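Local atomic coordinates of putative hemin transport system, substrate-binding protein (Burkholderia cenocepacia J2315, PDB entry 5GIZ), a protein that binds heme in the periplasm and probably hands it to a membrane transporter for uptake into the bacterial cell. Residues E102-R105 / A106-G110; G110-A114 / L115-D119; E197-A201 / A202-V206; V207-D211 / E212-A216. All blocks are in the same frame, centred on the assembly; numbering follows the deposited sequence. Where two conformers were deposited one is given.

Contact 1 of 4, residues E102-R105 / A106-G110; sequences ESVR and AKITG
Val104 and Ile108 meet one helical turn apart, on the buried flank of helix 101-114, where CG1 of Val104 lies 4.4 Å from CD1 of Ile108. The touch is light; Phe128 of helix 118-141 packs against both side chains, and Phe251 also meets Val104. Closer packing comes where side chains lie against carbonyl oxygens. Ile108 N donates to Val104 O at 3.0 Å, and CG1 of Ile108, placed beside its own backbone N (chi1 -67°), passes 3.6 Å from the same Val104 O. Lys107 starts in the same way: its CG comes 3.4 Å from Ser103 O, the oxygen that accepts from Lys107 N. Beyond CG the chain runs out extended, past Ala14 and Leu15 of helix 13-23, and its buried ammonium is satisfied by a salt bridge to Glu97 and a hydrogen bond to Phe251 O. Such i to i+4 spacing is the repeat of a regular alpha helix, here one packed on the parallel sheet of a periplasmic binding protein lobe; the side chain of Lys107 lies about 8 Å from Gly13, which contacts heme in the heme-bound protein. Glu102, Ala106 and Thr109 form the solvent side, with Arg105 at its margin against helix 118-141. In one of two modelled conformers, Arg105 NH1 bonds to the syn lone pair of Glu102 OE2 at 2.8 Å and NH2 bridges to Asp129; the second copy makes both pairings less certain. Ala106 sets its CB 3.6 Å from Glu102 O, while Thr109 N donates to Arg105 O at 3.0 Å.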
# COMPACT_ATOMS: atom_id res chain seq x y z
N GLU A 102 8.74 -10.32 2.16
CA GLU A 102 8.25 -11.70 2.21
C GLU A 102 6.74 -11.78 2.20
O GLU A 102 6.15 -12.72 1.62
CB GLU A 102 8.79 -12.43 3.43
CG GLU A 102 8.56 -13.93 3.33
CD GLU A 102 9.39 -14.46 2.18
OE1 GLU A 102 10.64 -14.41 2.28
OE2 GLU A 102 8.77 -14.80 1.18
N SER A 103 6.09 -10.84 2.86
CA SER A 103 4.65 -10.80 2.91
C SER A 103 4.06 -10.59 1.47
O SER A 103 3.02 -11.16 1.15
CB SER A 103 4.25 -9.64 3.86
OG SER A 103 2.85 -9.58 3.94
N VAL A 104 4.76 -9.86 0.60
CA VAL A 104 4.28 -9.66 -0.75
C VAL A 104 4.45 -10.97 -1.51
O VAL A 104 3.57 -11.37 -2.27
CB VAL A 104 5.06 -8.58 -1.51
CG1 VAL A 104 4.59 -8.44 -2.95
CG2 VAL A 104 5.03 -7.29 -0.74
N ARG A 105 5.61 -11.61 -1.31
CA ARG A 105 5.85 -12.90 -1.97
C ARG A 105 4.78 -13.92 -1.58
O ARG A 105 4.33 -14.73 -2.44
CB ARG A 105 7.23 -13.42 -1.61
CG ARG A 105 8.30 -12.47 -2.10
CD ARG A 105 9.64 -12.89 -1.66
NE ARG A 105 10.15 -13.90 -2.56
CZ ARG A 105 10.52 -15.13 -2.23
NH1 ARG A 105 10.34 -15.64 -0.98
NH2 ARG A 105 11.07 -15.90 -3.21
N ALA A 106 4.30 -13.88 -0.34
CA ALA A 106 3.23 -14.77 0.10
C ALA A 106 1.89 -14.42 -0.55
O ALA A 106 1.08 -15.29 -0.80
CB ALA A 106 3.11 -14.74 1.63
N LYS A 107 1.65 -13.16 -0.84
CA LYS A 107 0.47 -12.76 -1.58
C LYS A 107 0.55 -13.35 -3.01
O LYS A 107 -0.40 -13.85 -3.56
CB LYS A 107 0.32 -11.24 -1.65
CG LYS A 107 -0.02 -10.55 -0.34
CD LYS A 107 -0.09 -9.04 -0.46
CE LYS A 107 0.06 -8.32 0.89
NZ LYS A 107 -0.14 -6.84 0.76
N ILE A 108 1.74 -13.26 -3.62
CA ILE A 108 1.89 -13.80 -4.98
C ILE A 108 1.58 -15.30 -5.00
O ILE A 108 0.75 -15.76 -5.78
CB ILE A 108 3.29 -13.52 -5.56
CG1 ILE A 108 3.45 -11.99 -5.77
CG2 ILE A 108 3.54 -14.25 -6.88
CD1 ILE A 108 4.86 -11.54 -6.07
N THR A 109 2.23 -16.06 -4.13
CA THR A 109 2.07 -17.50 -4.18
C THR A 109 0.68 -17.90 -3.67
O THR A 109 0.08 -18.86 -4.19
CB THR A 109 3.18 -18.22 -3.35
OG1 THR A 109 3.16 -17.84 -1.97
CG2 THR A 109 4.52 -17.89 -3.97
N GLY A 110 0.19 -17.20 -2.64
CA GLY A 110 -1.13 -17.47 -2.06
C GLY A 110 -2.30 -17.19 -3.00
O GLY A 110 -3.25 -17.96 -3.13

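Contact 2 of 4, residues G110-A114 / L115-D119; sequences GVAQA and LDVRD
Val111 meets Leu115 one turn further on, near the end of helix 101-114, the two side chains lying alongside each other and pointing the same way. The touching branches are CG1 of Val111 and CD1 of Leu115, 3.7 Å apart; Val111 puts CG1 on the far side from its backbone N (chi1 166°), beside the carbonyl carbon and so toward the following turn. Val111 O takes the last regular helical bond, from Leu115 N at 3.0 Å, and CG of Leu115 sits 3.4 Å from that oxygen. Ala112 comes next. Its carbonyl accepts from Val117 N at 2.8 Å, five residues on, while its methyl faces CG2 of Val117 at 4.2 Å and Val117 O at 3.5 Å. Gln113 contributes through its backbone: Asp116 N reaches Gln113 O at 3.1 Å from well above the carbonyl plane, 68° out of it, off the lone pairs. Ala114 then leads into Leu115, and its methyl packs on Leu71 of strand 69-72. On the inner side Val111 packs on Leu15 of helix 13-23 and Leu115 on Leu69 of strand 69-72, while the carboxylate of Asp116 makes a salt bridge with Arg29. Asp116 has positive phi (57°), turning the chain so that Val117 becomes the N-cap position of helix 118-141. The pair of bonds back into the final turn, closed by the apolar touch of Ala112 and Val117, makes this a Schellman motif joining two helices.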
# COMPACT_ATOMS: atom_id res chain seq x y z
N GLY A 110 0.19 -17.20 -2.64
CA GLY A 110 -1.13 -17.47 -2.06
C GLY A 110 -2.30 -17.19 -3.00
O GLY A 110 -3.25 -17.96 -3.13
N VAL A 111 -2.25 -16.04 -3.67
CA VAL A 111 -3.30 -15.71 -4.61
C VAL A 111 -3.20 -16.73 -5.78
O VAL A 111 -4.19 -17.26 -6.22
CB VAL A 111 -3.18 -14.24 -5.10
CG1 VAL A 111 -4.06 -14.01 -6.33
CG2 VAL A 111 -3.54 -13.30 -3.95
N ALA A 112 -1.98 -17.03 -6.26
CA ALA A 112 -1.87 -17.97 -7.39
C ALA A 112 -2.42 -19.38 -7.02
O ALA A 112 -3.08 -20.04 -7.84
CB ALA A 112 -0.42 -18.07 -7.85
N GLN A 113 -2.18 -19.80 -5.77
CA GLN A 113 -2.75 -21.05 -5.27
C GLN A 113 -4.27 -21.00 -5.25
O GLN A 113 -4.92 -21.93 -5.75
CB GLN A 113 -2.27 -21.35 -3.85
CG GLN A 113 -2.98 -22.56 -3.20
CD GLN A 113 -2.76 -23.90 -3.90
OE1 GLN A 113 -3.64 -24.78 -3.88
NE2 GLN A 113 -1.59 -24.07 -4.50
N ALA A 114 -4.84 -19.93 -4.68
CA ALA A 114 -6.28 -19.80 -4.53
C ALA A 114 -6.97 -19.83 -5.89
O ALA A 114 -8.09 -20.34 -6.01
CB ALA A 114 -6.65 -18.53 -3.79
N LEU A 115 -6.30 -19.27 -6.90
CA LEU A 115 -6.83 -19.14 -8.27
C LEU A 115 -6.47 -20.33 -9.19
O LEU A 115 -6.85 -20.34 -10.35
CB LEU A 115 -6.36 -17.82 -8.91
CG LEU A 115 -6.89 -16.54 -8.24
CD1 LEU A 115 -6.32 -15.33 -8.96
CD2 LEU A 115 -8.41 -16.47 -8.20
N ASP A 116 -5.76 -21.29 -8.62
CA ASP A 116 -5.31 -22.52 -9.31
C ASP A 116 -4.50 -22.16 -10.54
O ASP A 116 -4.68 -22.72 -11.64
CB ASP A 116 -6.52 -23.39 -9.64
CG ASP A 116 -6.15 -24.75 -10.15
OD1 ASP A 116 -5.09 -25.33 -9.79
OD2 ASP A 116 -6.98 -25.26 -10.93
N VAL A 117 -3.60 -21.20 -10.36
CA VAL A 117 -2.64 -20.87 -11.40
C VAL A 117 -1.22 -20.89 -10.84
O VAL A 117 -0.50 -19.88 -10.89
CB VAL A 117 -2.96 -19.54 -12.10
CG1 VAL A 117 -4.23 -19.68 -12.95
CG2 VAL A 117 -3.12 -18.37 -11.11
N ARG A 118 -0.80 -22.04 -10.34
CA ARG A 118 0.55 -22.22 -9.78
C ARG A 118 1.68 -21.76 -10.72
O ARG A 118 2.55 -21.05 -10.28
CB ARG A 118 0.75 -23.69 -9.35
CG ARG A 118 2.18 -24.24 -9.43
CD ARG A 118 2.19 -25.75 -9.19
NE ARG A 118 2.04 -26.51 -10.43
CZ ARG A 118 3.04 -26.78 -11.27
NH1 ARG A 118 4.27 -26.35 -11.00
NH2 ARG A 118 2.82 -27.49 -12.38
N ASP A 119 1.65 -22.16 -11.98
CA ASP A 119 2.71 -21.79 -12.94
C ASP A 119 2.84 -20.25 -13.13
O ASP A 119 3.95 -19.72 -13.13
CB ASP A 119 2.49 -22.46 -14.29
CG ASP A 119 2.91 -23.95 -14.30
OD1 ASP A 119 3.44 -24.46 -13.29
OD2 ASP A 119 2.69 -24.60 -15.35

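Contact 3 of 4, residues E197-A201 / A202-V206; sequences EALAA and AAPDV
Leu199 and Pro204 make the apolar touch of this contact, across the end of helix 196-202. The leucine CB starts out away from the residues that follow, and CG stands opposite the backbone N (chi1 176°), beside the carbonyl carbon, which turns the branch point toward the chain leaving the helix. From CG, chi2 (55°) swings the CD1 methyl to the proline: it lies 3.9 Å from CD and 4.0 Å from CG of Pro204, the two side chains crossing at about a right angle. CD2 is the branch that does not touch Pro204. Leu194, Phe229 and Leu153 of strand 151-159 also pack against this buried leucine, and Leu153 meets Pro204 too. The carbonyl of the same leucine is used as well. Ala203 N donates to Leu199 O at 3.1 Å, and CD of Pro204 passes 3.9 Å from that oxygen. One residue earlier, Ala202 N bonds to Ala198 O at 2.9 Å, and the buried methyl of Ala202 comes within 3.3 Å of the same acceptor. Ala202 O is in turn taken by the side chain of Arg151. Ala203 is the first residue to leave helical geometry, with phi at 45°, and Pro204, having no N-H, cannot carry the helical bonding further. The result is a helix C-terminus ended by a positive-phi residue and a proline, which delivers the chain to strand 206-210 as a helix-to-strand connection of the alpha/beta lobe.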
# COMPACT_ATOMS: atom_id res chain seq x y z
N GLU A 197 5.51 19.30 19.63
CA GLU A 197 6.63 18.76 20.42
C GLU A 197 7.24 17.50 19.79
O GLU A 197 8.47 17.42 19.63
CB GLU A 197 6.14 18.44 21.83
CG GLU A 197 7.00 17.54 22.70
CD GLU A 197 6.47 17.48 24.13
OE1 GLU A 197 5.23 17.48 24.30
OE2 GLU A 197 7.28 17.44 25.08
N ALA A 198 6.39 16.52 19.50
CA ALA A 198 6.83 15.29 18.84
C ALA A 198 7.52 15.65 17.53
O ALA A 198 8.51 15.03 17.16
CB ALA A 198 5.66 14.36 18.56
N LEU A 199 6.94 16.62 16.83
CA LEU A 199 7.45 17.06 15.51
C LEU A 199 8.84 17.71 15.64
O LEU A 199 9.75 17.37 14.92
CB LEU A 199 6.48 18.03 14.83
CG LEU A 199 6.96 18.64 13.50
CD1 LEU A 199 7.35 17.55 12.48
CD2 LEU A 199 5.88 19.53 12.95
N ALA A 200 9.01 18.62 16.60
CA ALA A 200 10.31 19.26 16.77
C ALA A 200 11.39 18.19 17.06
O ALA A 200 12.47 18.17 16.43
CB ALA A 200 10.25 20.29 17.90
N ALA A 201 11.07 17.26 17.95
CA ALA A 201 11.98 16.14 18.28
C ALA A 201 12.29 15.24 17.07
O ALA A 201 13.39 14.72 16.92
CB ALA A 201 11.40 15.28 19.37
N ALA A 202 11.26 15.03 16.25
CA ALA A 202 11.39 14.13 15.11
C ALA A 202 12.32 14.71 14.05
O ALA A 202 12.98 13.95 13.31
CB ALA A 202 10.03 13.83 14.51
N ALA A 203 12.32 16.03 13.96
CA ALA A 203 13.27 16.80 13.10
C ALA A 203 13.42 16.18 11.70
O ALA A 203 14.50 15.75 11.30
CB ALA A 203 14.63 16.87 13.77
N PRO A 204 12.30 16.05 11.00
CA PRO A 204 12.38 15.44 9.69
C PRO A 204 13.19 16.25 8.69
O PRO A 204 13.11 17.47 8.66
CB PRO A 204 10.93 15.37 9.24
CG PRO A 204 10.24 16.44 10.01
CD PRO A 204 10.94 16.54 11.30
N ASP A 205 13.95 15.56 7.85
CA ASP A 205 14.64 16.11 6.70
C ASP A 205 13.76 16.20 5.47
O ASP A 205 13.96 17.04 4.66
CB ASP A 205 15.89 15.28 6.38
CG ASP A 205 16.80 15.12 7.57
OD1 ASP A 205 17.03 16.17 8.22
OD2 ASP A 205 17.27 14.02 7.95
N VAL A 206 12.76 15.32 5.37
CA VAL A 206 11.81 15.32 4.24
C VAL A 206 10.46 14.99 4.79
O VAL A 206 10.34 14.16 5.72
CB VAL A 206 12.15 14.22 3.19
CG1 VAL A 206 11.23 14.24 1.93
CG2 VAL A 206 13.59 14.31 2.73

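Contact 4 of 4, residues V207-D211 / E212-A216; sequences VLISD and EGLAA
Strand 207-210 passes directly, through a sharp turn, into the helix, whose segment 212-216 has its axis 6.0 Å from that of the strand, with their directions at 93°. The turn is held first by Ser210. Its OG stands between backbone N and carbonyl carbon (chi1 68°), which aims the hydroxyl at the first turn, and it accepts a straight bond from Gly213 N at 3.0 Å. Ser210 O takes a second bond, from Leu214 N at 2.9 Å, so that the hydroxyl and carbonyl oxygens of Ser210 both accept from the first turn. The side chain of Ile209 leaves the strand toward the helix, and CD1 rests 3.5 Å from the carbonyl carbon of Gly213, where the backbone is bare of a side chain, while CG2 meets CB of Leu214 at 4.0 Å, the two side chains crossing at about a right angle. Leu223 of helix 220-225 closes over both Ile209 and Leu214. At the exposed side Glu212 folds back through its bent chi2 (87°), bringing OE1 to 3.5 Å from CB of Ser210; that oxygen is held by the backbone N of Ala245. The side chains of Ile209 and His158, a heme-binding residue, are about 5 Å apart. The whole is a serine N-cap at a strand-to-helix junction, the parallel strand lying between strands 151-159 and 240-243 in the second lobe of the binding-protein fold.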
# COMPACT_ATOMS: atom_id res chain seq x y z
N VAL A 207 9.43 15.64 4.29
CA VAL A 207 8.07 15.22 4.56
C VAL A 207 7.55 14.45 3.35
O VAL A 207 7.53 14.95 2.23
CB VAL A 207 7.15 16.42 4.80
CG1 VAL A 207 5.75 15.97 5.01
CG2 VAL A 207 7.65 17.28 5.96
N LEU A 208 7.09 13.23 3.61
CA LEU A 208 6.52 12.33 2.64
C LEU A 208 5.02 12.29 2.91
O LEU A 208 4.58 12.21 4.04
CB LEU A 208 7.09 10.94 2.84
CG LEU A 208 6.63 9.82 1.91
CD1 LEU A 208 7.04 10.13 0.46
CD2 LEU A 208 7.22 8.48 2.37
N ILE A 209 4.27 12.35 1.84
CA ILE A 209 2.80 12.37 1.92
C ILE A 209 2.24 11.71 0.68
O ILE A 209 2.84 11.74 -0.41
CB ILE A 209 2.31 13.82 2.10
CG1 ILE A 209 0.82 13.88 2.45
CG2 ILE A 209 2.60 14.65 0.90
CD1 ILE A 209 0.40 15.27 2.86
N SER A 210 1.07 11.10 0.78
CA SER A 210 0.44 10.61 -0.42
C SER A 210 -0.13 11.77 -1.26
O SER A 210 -0.42 12.85 -0.73
CB SER A 210 -0.65 9.58 -0.15
OG SER A 210 -1.74 10.20 0.50
N ASP A 211 -0.31 11.49 -2.54
CA ASP A 211 -0.99 12.44 -3.43
C ASP A 211 -2.32 12.84 -2.83
O ASP A 211 -2.65 14.06 -2.83
CB ASP A 211 -1.28 11.86 -4.81
CG ASP A 211 -0.02 11.50 -5.57
OD1 ASP A 211 1.08 11.81 -5.06
OD2 ASP A 211 -0.15 10.91 -6.68
N GLU A 212 -3.06 11.87 -2.31
CA GLU A 212 -4.37 12.13 -1.73
C GLU A 212 -4.29 13.03 -0.50
O GLU A 212 -5.08 13.97 -0.35
CB GLU A 212 -5.03 10.79 -1.36
CG GLU A 212 -5.32 9.89 -2.56
CD GLU A 212 -4.20 8.96 -3.01
OE1 GLU A 212 -3.01 9.16 -2.72
OE2 GLU A 212 -4.53 8.01 -3.74
N GLY A 213 -3.32 12.76 0.38
CA GLY A 213 -3.13 13.59 1.56
C GLY A 213 -2.71 14.99 1.21
O GLY A 213 -3.09 15.95 1.89
N LEU A 214 -1.86 15.14 0.19
CA LEU A 214 -1.41 16.45 -0.26
C LEU A 214 -2.60 17.27 -0.79
O LEU A 214 -2.72 18.44 -0.44
CB LEU A 214 -0.29 16.30 -1.34
CG LEU A 214 0.30 17.61 -1.80
CD1 LEU A 214 0.92 18.39 -0.66
CD2 LEU A 214 1.31 17.31 -2.93
N ALA A 215 -3.46 16.60 -1.58
CA ALA A 215 -4.66 17.26 -2.10
C ALA A 215 -5.55 17.65 -0.95
O ALA A 215 -6.08 18.75 -0.95
CB ALA A 215 -5.44 16.38 -3.04
N ALA A 216 -5.74 16.75 0.01
CA ALA A 216 -6.67 17.04 1.12
C ALA A 216 -6.26 18.26 1.93
O ALA A 216 -7.11 19.02 2.40
CB ALA A 216 -6.80 15.84 2.05

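The four contacts fall into two pairs on opposite sides of the chain's centre. Contacts 1 and 2 follow each other along helix 101-114, sharing Gly110, with centres 11 Å apart; contact 2 then hands the chain to helix 118-141, the long helix that precedes strand 151-159 in the chain. Contacts 3 and 4 come later and adjoin in sequence, their centres 18 Å apart, where helix 196-202 leads through a turn into strand 206-210 of the mixed sheet and on into helix 211-217. Centres of contacts 1 and 4 are about 28 Å apart, and those of contacts 2 and 3 about 44 Å. This spacing is consistent with two lobes flanking a heme-binding cleft.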